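Local coordinates for protein of unknown function with a cupin-like fold (Ralstonia eutropha, PDB 3CJX), which is of unknown function but adopts a cupin-like fold related to the ChrR cupin domain, which in many relatives houses a metal or small-molecule site, at residues G72-T77 against T110-M115; F36-N41 against I156-P161; P19-L24 against R144-Q149. All blocks are in the same frame, centred on the assembly; numbering follows the deposited sequence. Where two conformers were deposited one is given.

Contact 1 (G72-T77 against T110-M115); sequences GCWYYT and TEVIFM
Thr110, at the start of strand 110-117, faces the backbone of Cys73. Its OG1 stands anti to its own carbonyl carbon (chi1 -68°), which carries the hydroxyl to the 72-77 segment: Thr110 OG1 is 3.0 Å from Cys73 O and 3.1 Å from Cys73 N. The first pair can form a hydrogen bond with OG1 as donor, although another acceptor competes for that proton; Cys73 O also receives Asn106 ND2. Gly72 CA lies 3.7 Å from Thr110 OG1, where the two backbones come nearest. The other branch of Thr110, CG2, meets the edge of the Trp74 indole, 3.8 Å from CD1. Two residues on, Val112 again turns its side chain toward Trp74. Its CG1 approaches the pyrrole side of the indole obliquely, 3.9 Å from Trp74 NE1. Phe100 stacks on the ring, and the far edge of the indole is set over the face of Tyr76, with CZ3 above the centre of that ring. The contact thus joins the two sheets of the cupin-like fold: polar where Thr110 OG1 meets the backbone of Cys73, apolar farther along, where the indole N-H is satisfied by Thr69 of strand 65-71 and Val112 CG1 is a purely apolar neighbour.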
loop_
_atom_site.group_PDB
_atom_site.type_symbol
_atom_site.label_atom_id
_atom_site.label_comp_id
_atom_site.label_asym_id
_atom_site.label_seq_id
_atom_site.Cartn_x
_atom_site.Cartn_y
_atom_site.Cartn_z
ATOM N N GLY A 72 -13.738 -7.781 -2.814
ATOM C CA GLY A 72 -13.015 -8.998 -2.509
ATOM C C GLY A 72 -13.146 -9.394 -1.061
ATOM O O GLY A 72 -14.172 -9.158 -0.429
ATOM N N CYS A 73 -12.091 -10.022 -0.553
ATOM C CA CYS A 73 -12.047 -10.463 0.818
ATOM C C CYS A 73 -10.614 -10.646 1.320
ATOM O O CYS A 73 -9.727 -11.116 0.587
ATOM C CB CYS A 73 -12.804 -11.781 0.970
ATOM S SG CYS A 73 -12.608 -12.507 2.628
ATOM N N TRP A 74 -10.390 -10.255 2.570
ATOM C CA TRP A 74 -9.107 -10.469 3.216
ATOM C C TRP A 74 -9.278 -10.474 4.721
ATOM O O TRP A 74 -10.272 -9.965 5.247
ATOM C CB TRP A 74 -8.084 -9.433 2.801
ATOM C CG TRP A 74 -8.307 -8.041 3.327
ATOM C CD1 TRP A 74 -8.944 -7.016 2.689
ATOM C CD2 TRP A 74 -7.837 -7.506 4.571
ATOM N NE1 TRP A 74 -8.922 -5.895 3.469
ATOM C CE2 TRP A 74 -8.250 -6.166 4.627
ATOM C CE3 TRP A 74 -7.115 -8.035 5.644
ATOM C CZ2 TRP A 74 -7.954 -5.337 5.704
ATOM C CZ3 TRP A 74 -6.824 -7.212 6.726
ATOM C CH2 TRP A 74 -7.248 -5.881 6.750
ATOM N N TYR A 75 -8.319 -11.078 5.412
ATOM C CA TYR A 75 -8.368 -11.165 6.865
ATOM C C TYR A 75 -6.976 -11.279 7.464
ATOM O O TYR A 75 -6.016 -11.661 6.791
ATOM C CB TYR A 75 -9.181 -12.384 7.286
ATOM C CG TYR A 75 -8.522 -13.695 6.923
ATOM C CD1 TYR A 75 -8.671 -14.238 5.646
ATOM C CD2 TYR A 75 -7.736 -14.387 7.847
ATOM C CE1 TYR A 75 -8.056 -15.421 5.295
ATOM C CE2 TYR A 75 -7.105 -15.562 7.498
ATOM C CZ TYR A 75 -7.278 -16.078 6.217
ATOM O OH TYR A 75 -6.677 -17.258 5.840
ATOM N N TYR A 76 -6.885 -10.936 8.736
ATOM C CA TYR A 76 -5.633 -11.020 9.449
ATOM C C TYR A 76 -5.637 -12.388 10.113
ATOM O O TYR A 76 -6.627 -12.791 10.717
ATOM C CB TYR A 76 -5.456 -9.894 10.481
ATOM C CG TYR A 76 -5.115 -8.506 9.939
ATOM C CD1 TYR A 76 -4.123 -8.326 8.975
ATOM C CD2 TYR A 76 -5.680 -7.359 10.498
ATOM C CE1 TYR A 76 -3.775 -7.054 8.516
ATOM C CE2 TYR A 76 -5.319 -6.082 10.063
ATOM C CZ TYR A 76 -4.372 -5.940 9.069
ATOM O OH TYR A 76 -4.054 -4.683 8.609
ATOM N N THR A 77 -4.532 -13.110 9.977
ATOM C CA THR A 77 -4.371 -14.448 10.554
ATOM C C THR A 77 -4.929 -14.606 11.965
ATOM O O THR A 77 -5.539 -15.605 12.296
ATOM C CB THR A 77 -2.867 -14.778 10.661
ATOM O OG1 THR A 77 -2.251 -14.625 9.379
ATOM C CG2 THR A 77 -2.654 -16.178 11.192
ATOM N N THR A 110 -8.894 -8.704 -4.734
ATOM C CA THR A 110 -9.338 -7.999 -3.562
ATOM C C THR A 110 -8.752 -6.614 -3.753
ATOM O O THR A 110 -7.535 -6.462 -3.880
ATOM C CB THR A 110 -8.829 -8.683 -2.289
ATOM O OG1 THR A 110 -9.480 -9.959 -2.148
ATOM C CG2 THR A 110 -9.111 -7.841 -1.067
ATOM N N GLU A 111 -9.623 -5.611 -3.800
ATOM C CA GLU A 111 -9.230 -4.228 -4.057
ATOM C C GLU A 111 -9.327 -3.341 -2.817
ATOM O O GLU A 111 -10.415 -3.213 -2.222
ATOM C CB GLU A 111 -10.150 -3.641 -5.142
ATOM C CG GLU A 111 -10.147 -4.374 -6.487
ATOM C CD GLU A 111 -8.820 -4.287 -7.223
ATOM O OE1 GLU A 111 -7.911 -3.585 -6.759
ATOM O OE2 GLU A 111 -8.679 -4.914 -8.288
ATOM N N VAL A 112 -8.226 -2.692 -2.435
ATOM C CA VAL A 112 -8.272 -1.810 -1.257
ATOM C C VAL A 112 -7.671 -0.439 -1.522
ATOM O O VAL A 112 -6.912 -0.246 -2.466
ATOM C CB VAL A 112 -7.540 -2.418 -0.057
ATOM C CG1 VAL A 112 -8.069 -3.817 0.251
ATOM C CG2 VAL A 112 -6.068 -2.470 -0.337
ATOM N N ILE A 113 -8.058 0.528 -0.714
ATOM C CA ILE A 113 -7.408 1.831 -0.756
ATOM C C ILE A 113 -6.959 2.053 0.670
ATOM O O ILE A 113 -7.725 1.851 1.604
ATOM C CB ILE A 113 -8.317 2.994 -1.244
ATOM C CG1 ILE A 113 -7.501 4.284 -1.329
ATOM C CG2 ILE A 113 -9.532 3.207 -0.323
ATOM C CD1 ILE A 113 -8.279 5.455 -1.862
ATOM N N PHE A 114 -5.709 2.412 0.864
ATOM C CA PHE A 114 -5.270 2.647 2.221
ATOM C C PHE A 114 -4.363 3.817 2.362
ATOM O O PHE A 114 -3.729 4.254 1.409
ATOM C CB PHE A 114 -4.583 1.420 2.812
ATOM C CG PHE A 114 -3.312 1.048 2.130
ATOM C CD1 PHE A 114 -2.100 1.599 2.539
ATOM C CD2 PHE A 114 -3.321 0.136 1.096
ATOM C CE1 PHE A 114 -0.919 1.264 1.903
ATOM C CE2 PHE A 114 -2.152 -0.225 0.462
ATOM C CZ PHE A 114 -0.941 0.344 0.866
HETATM N N MSE A 115 -4.347 4.332 3.580
HETATM C CA MSE A 115 -3.496 5.429 3.953
HETATM C C MSE A 115 -2.564 4.900 5.064
HETATM O O MSE A 115 -3.019 4.708 6.190
HETATM C CB MSE A 115 -4.367 6.617 4.417
HETATM C CG MSE A 115 -5.387 7.187 3.356
HETATM SE SE MSE A 115 -7.350 6.752 3.354
HETATM C CE MSE A 115 -7.525 4.874 3.000
#

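Contact 2 (F36-N41 against I156-P161); sequences FMDPYN and IAAAVP
Asp38 OD1, on a carboxylate that rests against the methyl of Ala158, is gripped by two backbone N-H groups from the turn that follows. Asn41 N donates to Asp38 OD1 at 2.9 Å (164°), from well above the carboxylate plane, and makes an Asx motif; Tyr40 N adds a weak bond. Asp38 CG, anti to the backbone N (chi1 -178°), is 3.5 Å from Ala158 CB. This turn swings Tyr40 over the 158-161 segment. Val160 CA sits above one face of the Tyr40 ring in a CH-pi contact, 3.6 Å from the centroid, while Pro39 CB covers the opposite face. Ala158 O lies at the ring edge, in plane, 3.3 Å from Tyr40 CE2. Upstream, the two segments pair through their backbones: Met37 N donates to Ile156 O (2.8 Å), and Ala158 N donates to Met37 O (3.0 Å). Phe36 and Ile156 lie side by side on one face of the sheet, while the selenomethionine Met37 points to the other, toward Ile138 of helix 135-148. The arrangement is a short parallel beta ladder in which 156-157 forms an edge strand of the mixed sheet, beside strand 30-38 of the cupin-like fold.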
loop_
_atom_site.group_PDB
_atom_site.type_symbol
_atom_site.label_atom_id
_atom_site.label_comp_id
_atom_site.label_asym_id
_atom_site.label_seq_id
_atom_site.Cartn_x
_atom_site.Cartn_y
_atom_site.Cartn_z
ATOM N N PHE A 36 -0.391 9.006 -3.520
ATOM C CA PHE A 36 0.336 10.044 -2.792
ATOM C C PHE A 36 1.489 9.447 -1.995
ATOM O O PHE A 36 1.283 8.514 -1.244
ATOM C CB PHE A 36 -0.617 10.785 -1.850
ATOM C CG PHE A 36 0.013 11.939 -1.142
ATOM C CD1 PHE A 36 0.016 13.191 -1.718
ATOM C CD2 PHE A 36 0.611 11.773 0.094
ATOM C CE1 PHE A 36 0.600 14.256 -1.079
ATOM C CE2 PHE A 36 1.203 12.832 0.735
ATOM C CZ PHE A 36 1.197 14.071 0.156
HETATM N N MSE A 37 2.696 10.003 -2.147
HETATM C CA MSE A 37 3.885 9.506 -1.432
HETATM C C MSE A 37 4.724 10.624 -0.837
HETATM O O MSE A 37 5.254 11.466 -1.560
HETATM C CB MSE A 37 4.748 8.684 -2.360
HETATM C CG MSE A 37 3.933 7.741 -3.163
HETATM SE SE MSE A 37 4.860 6.143 -3.516
HETATM C CE MSE A 37 4.524 5.315 -1.790
ATOM N N ASP A 38 4.846 10.611 0.484
ATOM C CA ASP A 38 5.590 11.623 1.237
ATOM C C ASP A 38 6.579 10.893 2.124
ATOM O O ASP A 38 6.267 10.601 3.272
ATOM C CB ASP A 38 4.625 12.463 2.086
ATOM C CG ASP A 38 5.319 13.575 2.859
ATOM O OD1 ASP A 38 6.560 13.515 3.040
ATOM O OD2 ASP A 38 4.615 14.520 3.301
ATOM N N PRO A 39 7.774 10.582 1.596
ATOM C CA PRO A 39 8.794 9.885 2.385
ATOM C C PRO A 39 9.303 10.651 3.599
ATOM O O PRO A 39 9.799 10.043 4.549
ATOM C CB PRO A 39 9.951 9.719 1.403
ATOM C CG PRO A 39 9.374 9.943 0.065
ATOM C CD PRO A 39 8.244 10.866 0.233
ATOM N N TYR A 40 9.137 11.963 3.586
ATOM C CA TYR A 40 9.671 12.808 4.628
ATOM C C TYR A 40 8.755 12.815 5.850
ATOM O O TYR A 40 9.249 12.776 6.964
ATOM C CB TYR A 40 10.001 14.180 4.026
ATOM C CG TYR A 40 10.759 13.946 2.730
ATOM C CD1 TYR A 40 12.061 13.442 2.750
ATOM C CD2 TYR A 40 10.141 14.118 1.498
ATOM C CE1 TYR A 40 12.748 13.157 1.567
ATOM C CE2 TYR A 40 10.816 13.842 0.316
ATOM C CZ TYR A 40 12.116 13.355 0.354
ATOM O OH TYR A 40 12.771 13.103 -0.836
ATOM N N ASN A 41 7.438 12.801 5.659
ATOM C CA ASN A 41 6.507 12.681 6.798
ATOM C C ASN A 41 6.025 11.266 6.989
ATOM O O ASN A 41 5.132 11.021 7.805
ATOM C CB ASN A 41 5.293 13.563 6.594
ATOM C CG ASN A 41 5.648 14.989 6.582
ATOM O OD1 ASN A 41 6.603 15.416 7.253
ATOM N ND2 ASN A 41 4.897 15.767 5.807
ATOM N N ILE A 156 1.261 11.575 -7.031
ATOM C CA ILE A 156 1.636 12.784 -6.318
ATOM C C ILE A 156 2.731 12.467 -5.303
ATOM O O ILE A 156 2.651 11.456 -4.597
ATOM C CB ILE A 156 0.441 13.380 -5.579
ATOM C CG1 ILE A 156 -0.743 13.544 -6.525
ATOM C CG2 ILE A 156 0.832 14.701 -4.928
ATOM C CD1 ILE A 156 -0.437 14.349 -7.710
ATOM N N ALA A 157 3.745 13.333 -5.235
ATOM C CA ALA A 157 4.866 13.136 -4.338
ATOM C C ALA A 157 5.247 14.439 -3.663
ATOM O O ALA A 157 5.213 15.487 -4.280
ATOM C CB ALA A 157 6.054 12.580 -5.104
ATOM N N ALA A 158 5.597 14.362 -2.385
ATOM C CA ALA A 158 6.023 15.529 -1.624
ATOM C C ALA A 158 7.540 15.624 -1.750
ATOM O O ALA A 158 8.231 14.620 -1.592
ATOM C CB ALA A 158 5.610 15.385 -0.168
ATOM N N ALA A 159 8.058 16.804 -2.072
ATOM C CA ALA A 159 9.521 17.010 -2.166
ATOM C C ALA A 159 10.165 17.133 -0.777
ATOM O O ALA A 159 9.487 17.420 0.208
ATOM C CB ALA A 159 9.859 18.255 -3.022
ATOM N N VAL A 160 11.474 16.911 -0.715
ATOM C CA VAL A 160 12.194 16.990 0.550
ATOM C C VAL A 160 12.267 18.430 1.013
ATOM O O VAL A 160 12.460 19.318 0.192
ATOM C CB VAL A 160 13.643 16.455 0.443
ATOM C CG1 VAL A 160 14.492 17.346 -0.478
ATOM C CG2 VAL A 160 14.269 16.350 1.833
ATOM N N PRO A 161 12.043 18.676 2.312
ATOM C CA PRO A 161 12.200 20.053 2.788
ATOM C C PRO A 161 13.629 20.563 2.636
ATOM O O PRO A 161 14.569 19.772 2.693
ATOM C CB PRO A 161 11.849 19.953 4.273
ATOM C CG PRO A 161 10.989 18.738 4.373
ATOM C CD PRO A 161 11.552 17.788 3.381
#

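Contact 3 (P19-L24 against R144-Q149); sequences PFLKAL and RAIREQ
Gln149 reaches across to the backbone of Lys22 with an extended side chain. Its CB leaves the main chain toward the 19-24 loop, and CG, anti to the carbonyl carbon (chi1 -57°), carries the chain on straight (chi2 -179°), which brings the amide across the backbone of Lys22. Gln149 CD comes within 3.5 Å of Lys22 N. At the tip the two halves of the amide divide the work. Gln149 OE1 accepts from Lys22 N at 3.0 Å in a nearly linear bond, met in the plane of the amide carbonyl on a lone pair, and the same oxygen also lies beside Leu21 CA. Gln149 NE2 gives a hydrogen to Lys22 O at 3.0 Å, with a more bent geometry, the acceptor lying close to the amide plane. One amide thus holds both backbone polar groups of Lys22, which fixes the rotation of the Gln149 amide about its last bond. The glutamine directly follows helix 135-148, its N still bonded to Ala145 O, and the loop it grips leads into strand 30-38, so the helix end is fastened to the N-terminal arm of the cupin-like fold. Next to this clamp, Leu21 turns its methyls to the helix: Leu21 CD2 meets Ile146 CG1 at 4.0 Å and Leu21 CD1 faces Ala145 CB at 4.3 Å. Trp141 and Val142 also touch this leucine. Lys22 bends its own chain back, and NZ forms a weak bond with Phe20 O.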
loop_
_atom_site.group_PDB
_atom_site.type_symbol
_atom_site.label_atom_id
_atom_site.label_comp_id
_atom_site.label_asym_id
_atom_site.label_seq_id
_atom_site.Cartn_x
_atom_site.Cartn_y
_atom_site.Cartn_z
ATOM N N PRO A 19 -2.584 0.715 -16.299
ATOM C CA PRO A 19 -2.588 -0.526 -15.538
ATOM C C PRO A 19 -1.815 -0.389 -14.244
ATOM O O PRO A 19 -0.949 0.466 -14.139
ATOM C CB PRO A 19 -1.881 -1.517 -16.465
ATOM C CG PRO A 19 -1.071 -0.710 -17.376
ATOM C CD PRO A 19 -1.716 0.638 -17.485
ATOM N N PHE A 20 -2.141 -1.222 -13.260
ATOM C CA PHE A 20 -1.429 -1.214 -11.986
ATOM C C PHE A 20 0.012 -1.677 -12.197
ATOM O O PHE A 20 0.324 -2.395 -13.149
ATOM C CB PHE A 20 -2.108 -2.132 -10.959
ATOM C CG PHE A 20 -3.290 -1.516 -10.245
ATOM C CD1 PHE A 20 -4.272 -0.819 -10.928
ATOM C CD2 PHE A 20 -3.450 -1.702 -8.876
ATOM C CE1 PHE A 20 -5.364 -0.282 -10.245
ATOM C CE2 PHE A 20 -4.543 -1.171 -8.195
ATOM C CZ PHE A 20 -5.500 -0.465 -8.886
ATOM N N LEU A 21 0.888 -1.224 -11.311
ATOM C CA LEU A 21 2.270 -1.662 -11.314
ATOM C C LEU A 21 2.211 -3.085 -10.755
ATOM O O LEU A 21 1.596 -3.317 -9.715
ATOM C CB LEU A 21 3.116 -0.746 -10.427
ATOM C CG LEU A 21 3.129 0.728 -10.841
ATOM C CD1 LEU A 21 3.941 1.570 -9.860
ATOM C CD2 LEU A 21 3.673 0.838 -12.269
ATOM N N LYS A 22 2.820 -4.039 -11.443
ATOM C CA LYS A 22 2.725 -5.440 -11.042
ATOM C C LYS A 22 3.834 -5.947 -10.125
ATOM O O LYS A 22 4.981 -5.507 -10.210
ATOM C CB LYS A 22 2.603 -6.319 -12.279
ATOM C CG LYS A 22 1.471 -5.838 -13.212
ATOM C CD LYS A 22 0.705 -6.978 -13.830
ATOM C CE LYS A 22 -0.678 -6.591 -14.424
ATOM N NZ LYS A 22 -0.958 -5.138 -14.695
ATOM N N ALA A 23 3.455 -6.833 -9.204
ATOM C CA ALA A 23 4.389 -7.503 -8.312
ATOM C C ALA A 23 5.290 -6.602 -7.489
ATOM O O ALA A 23 6.505 -6.657 -7.636
ATOM C CB ALA A 23 5.246 -8.477 -9.126
ATOM N N LEU A 24 4.701 -5.792 -6.617
ATOM C CA LEU A 24 5.468 -4.899 -5.728
ATOM C C LEU A 24 6.617 -5.623 -5.036
ATOM O O LEU A 24 6.422 -6.703 -4.450
ATOM C CB LEU A 24 4.562 -4.303 -4.648
ATOM C CG LEU A 24 5.195 -3.307 -3.654
ATOM C CD1 LEU A 24 5.709 -2.091 -4.419
ATOM C CD2 LEU A 24 4.173 -2.892 -2.570
ATOM N N ARG A 144 11.079 2.583 -10.278
ATOM C CA ARG A 144 11.743 1.541 -11.064
ATOM C C ARG A 144 10.705 0.737 -11.833
ATOM O O ARG A 144 10.937 0.358 -12.985
ATOM C CB ARG A 144 12.603 0.616 -10.165
ATOM C CG ARG A 144 12.814 -0.872 -10.668
ATOM C CD ARG A 144 13.885 -1.678 -9.862
ATOM N NE ARG A 144 13.895 -1.324 -8.433
ATOM C CZ ARG A 144 14.694 -0.408 -7.857
ATOM N NH1 ARG A 144 15.615 0.270 -8.559
ATOM N NH2 ARG A 144 14.581 -0.164 -6.548
ATOM N N ALA A 145 9.566 0.467 -11.192
ATOM C CA ALA A 145 8.508 -0.327 -11.822
ATOM C C ALA A 145 7.917 0.416 -13.017
ATOM O O ALA A 145 7.616 -0.197 -14.038
ATOM C CB ALA A 145 7.432 -0.684 -10.809
ATOM N N ILE A 146 7.759 1.733 -12.875
ATOM C CA ILE A 146 7.228 2.575 -13.944
ATOM C C ILE A 146 8.118 2.484 -15.178
ATOM O O ILE A 146 7.613 2.365 -16.291
ATOM C CB ILE A 146 7.070 4.049 -13.490
ATOM C CG1 ILE A 146 5.902 4.176 -12.496
ATOM C CG2 ILE A 146 6.793 4.961 -14.677
ATOM C CD1 ILE A 146 5.739 5.585 -11.880
ATOM N N ARG A 147 9.436 2.532 -14.970
ATOM C CA ARG A 147 10.409 2.384 -16.066
ATOM C C ARG A 147 10.384 0.955 -16.601
ATOM O O ARG A 147 10.037 0.758 -17.760
ATOM C CB ARG A 147 11.840 2.753 -15.635
ATOM N N GLU A 148 10.713 -0.027 -15.756
ATOM C CA GLU A 148 10.769 -1.453 -16.171
ATOM C C GLU A 148 9.505 -1.987 -16.876
ATOM O O GLU A 148 9.619 -2.740 -17.839
ATOM C CB GLU A 148 11.145 -2.393 -15.000
ATOM C CG GLU A 148 12.636 -2.492 -14.687
ATOM N N GLN A 149 8.322 -1.589 -16.411
ATOM C CA GLN A 149 7.053 -2.054 -16.989
ATOM C C GLN A 149 6.479 -1.114 -18.064
ATOM O O GLN A 149 5.374 -1.354 -18.591
ATOM C CB GLN A 149 6.016 -2.265 -15.884
ATOM C CG GLN A 149 6.464 -3.238 -14.816
ATOM C CD GLN A 149 5.428 -3.456 -13.732
ATOM O OE1 GLN A 149 4.253 -3.093 -13.866
ATOM N NE2 GLN A 149 5.863 -4.057 -12.638
#

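In the fold
From the N terminus, the chain first passes through 19-24 and then enters strand 30-38, whose end supplies the first half of contact 2. Contact 1 follows, closing the shortest loop, between 72-77 and 110-115, within the loops of both other contacts. The chain then reaches helix 135-148, whose C-terminal end returns to 19-24 and completes contact 3; strand 156-157 comes next and closes contact 2. Contacts 2 and 3 therefore cross. Contact 1 bridges the two sheets, whereas contact 2 adds an edge strand to the mixed sheet, on the other side of the chain's centre, and contact 3 fastens the helix to the N-terminal arm. The centres of contacts 2 and 3 lie about 20 Å apart.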